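Local coordinates for protein dITP/XTP pyrophosphatase (Staphylococcus aureus, PDB 4BNQ) that probably hydrolyses non-canonical purine nucleoside triphosphates such as XTP, dITP and ITP to their monophosphates and diphosphate, clearing them from the nucleotide pool, at residues A[5-10]-A[64-69]. Residues are numbered along the deposited sequence; the frame is centred on the assembly and turned at random.
With PO4 (phosphate ion), chain C.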
loop_
_atom_site.group_PDB
_atom_site.type_symbol
_atom_site.label_atom_id
_atom_site.label_comp_id
_atom_site.label_asym_id
_atom_site.label_seq_id
_atom_site.Cartn_x
_atom_site.Cartn_y
_atom_site.Cartn_z
ATOM N N VAL A 5 -2.520 0.230 -22.545
ATOM C CA VAL A 5 -1.434 -0.489 -23.190
ATOM C C VAL A 5 -0.310 -0.692 -22.184
ATOM O O VAL A 5 0.180 0.263 -21.556
ATOM C CB VAL A 5 -0.914 0.267 -24.415
ATOM C CG1 VAL A 5 0.295 -0.460 -25.027
ATOM C CG2 VAL A 5 -2.050 0.458 -25.454
ATOM N N ILE A 6 0.088 -1.942 -22.005
ATOM C CA ILE A 6 1.155 -2.233 -21.060
ATOM C C ILE A 6 2.438 -2.702 -21.762
ATOM O O ILE A 6 2.460 -3.744 -22.429
ATOM C CB ILE A 6 0.709 -3.278 -20.049
ATOM C CG1 ILE A 6 -0.610 -2.817 -19.389
ATOM C CG2 ILE A 6 1.800 -3.503 -19.021
ATOM C CD1 ILE A 6 -1.231 -3.842 -18.527
ATOM N N ALA A 7 3.505 -1.924 -21.604
ATOM C CA ALA A 7 4.750 -2.184 -22.316
ATOM C C ALA A 7 5.575 -3.215 -21.549
ATOM O O ALA A 7 6.672 -2.932 -21.060
ATOM C CB ALA A 7 5.519 -0.921 -22.499
ATOM N N SER A 8 5.030 -4.419 -21.439
ATOM C CA SER A 8 5.737 -5.502 -20.801
ATOM C C SER A 8 5.589 -6.745 -21.641
ATOM O O SER A 8 4.482 -7.016 -22.155
ATOM C CB SER A 8 5.160 -5.767 -19.416
ATOM O OG SER A 8 5.858 -6.840 -18.817
ATOM N N ASN A 9 6.701 -7.481 -21.776
ATOM C CA ASN A 9 6.754 -8.747 -22.518
ATOM C C ASN A 9 6.415 -9.914 -21.613
ATOM O O ASN A 9 6.376 -11.062 -22.053
ATOM C CB ASN A 9 8.159 -9.009 -23.084
ATOM C CG ASN A 9 8.494 -8.115 -24.262
ATOM O OD1 ASN A 9 7.619 -7.745 -25.049
ATOM N ND2 ASN A 9 9.765 -7.757 -24.387
ATOM N N ASN A 10 6.208 -9.627 -20.335
ATOM C CA ASN A 10 6.011 -10.690 -19.369
ATOM C C ASN A 10 4.527 -11.041 -19.295
ATOM O O ASN A 10 3.707 -10.241 -18.842
ATOM C CB ASN A 10 6.561 -10.262 -18.008
ATOM C CG ASN A 10 6.520 -11.376 -16.969
ATOM O OD1 ASN A 10 5.501 -12.043 -16.786
ATOM N ND2 ASN A 10 7.628 -11.560 -16.267
ATOM N N VAL A 64 1.154 4.821 -22.469
ATOM C CA VAL A 64 1.309 3.424 -22.062
ATOM C C VAL A 64 1.826 3.342 -20.621
ATOM O O VAL A 64 2.243 4.348 -20.036
ATOM C CB VAL A 64 2.316 2.675 -22.955
ATOM C CG1 VAL A 64 2.103 3.015 -24.426
ATOM C CG2 VAL A 64 3.714 3.024 -22.522
ATOM N N ILE A 65 1.794 2.149 -20.042
ATOM C CA ILE A 65 2.497 1.931 -18.787
ATOM C C ILE A 65 3.501 0.793 -18.909
ATOM O O ILE A 65 3.331 -0.135 -19.692
ATOM C CB ILE A 65 1.554 1.627 -17.610
ATOM C CG1 ILE A 65 0.804 0.315 -17.841
ATOM C CG2 ILE A 65 0.588 2.772 -17.393
ATOM C CD1 ILE A 65 -0.049 -0.123 -16.631
ATOM N N ALA A 66 4.536 0.850 -18.095
ATOM C CA ALA A 66 5.458 -0.256 -18.016
ATOM C C ALA A 66 5.669 -0.604 -16.554
ATOM O O ALA A 66 5.238 0.135 -15.659
ATOM C CB ALA A 66 6.767 0.080 -18.690
ATOM N N ASP A 67 6.325 -1.736 -16.327
ATOM C CA ASP A 67 6.454 -2.315 -15.013
ATOM C C ASP A 67 7.874 -2.868 -14.885
ATOM O O ASP A 67 8.343 -3.616 -15.754
ATOM C CB ASP A 67 5.414 -3.432 -14.880
ATOM C CG ASP A 67 5.565 -4.261 -13.595
ATOM O OD1 ASP A 67 6.677 -4.727 -13.262
ATOM O OD2 ASP A 67 4.544 -4.473 -12.919
ATOM N N ASP A 68 8.570 -2.493 -13.821
ATOM C CA ASP A 68 9.811 -3.179 -13.494
ATOM C C ASP A 68 9.784 -3.568 -12.033
ATOM O O ASP A 68 9.724 -2.703 -11.158
ATOM C CB ASP A 68 11.040 -2.336 -13.818
ATOM C CG ASP A 68 12.290 -3.186 -13.967
ATOM O OD1 ASP A 68 12.419 -3.876 -14.997
ATOM O OD2 ASP A 68 13.147 -3.189 -13.058
ATOM N N SER A 69 9.815 -4.875 -11.780
ATOM C CA SER A 69 9.613 -5.403 -10.444
ATOM C C SER A 69 10.745 -6.356 -10.085
ATOM O O SER A 69 11.444 -6.857 -10.953
ATOM C CB SER A 69 8.296 -6.168 -10.374
ATOM O OG SER A 69 7.189 -5.377 -10.766
HETATM P P PO4 C . 9.272 -6.831 -18.639
HETATM O O1 PO4 C . 8.075 -6.132 -17.993
HETATM O O2 PO4 C . 9.544 -8.133 -17.924
HETATM O O3 PO4 C . 10.490 -5.934 -18.503
HETATM O O4 PO4 C . 9.002 -7.091 -20.094
HETATM O O HOH W 1 7.343 -3.470 -18.542
#
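With chi1 at 64°, I65 holds CG1 between its backbone N and carbonyl carbon, which lays that branch against I6; CG1 of I6, set anti to its carbonyl carbon (chi1 -54°), runs beside it in the same direction, the two CG1 atoms 3.8 Å apart. V5 and V64 meet more obliquely, CG1 to CG1, on the face where the methyl groups of A7 and A66 touch, CB to CB at 4.1 Å. Between these layers the backbones join through a single parallel bridge: I65 N donates to V5 O at 2.9 Å and A7 N to I65 O at 2.6 Å, both nearly straight, while I6 CA approaches the same I65 O. The bridge joins strand 3-6 to strand 64-73, whose other edge pairs with strand 112-123 in the long sheet of the Ham1 fold.

Past A7, the centre of an inverse gamma turn, segment 5-10 leaves the bridge and becomes the loop predicted to bind substrate, leading into helix 11-20 with N10 as its N-cap. Where the segments diverge, a water takes the D67 N-H at 3.0 Å, within bonding distance of A7 O and of O1 of a phosphate ion, probably from the crystallisation liquor. S8 OG accepts from N10 N at 3.2 Å in an ST turn, while N9 N donates to phosphate O4 at 2.9 Å; K13 and K52 hold the same anion. S69 OG donates to D67 OD1 on its syn side, 20° out of the carboxylate plane, and K13 and R178 add salt bridges. D68, on the strand's other face, is the predicted proton acceptor and magnesium ligand.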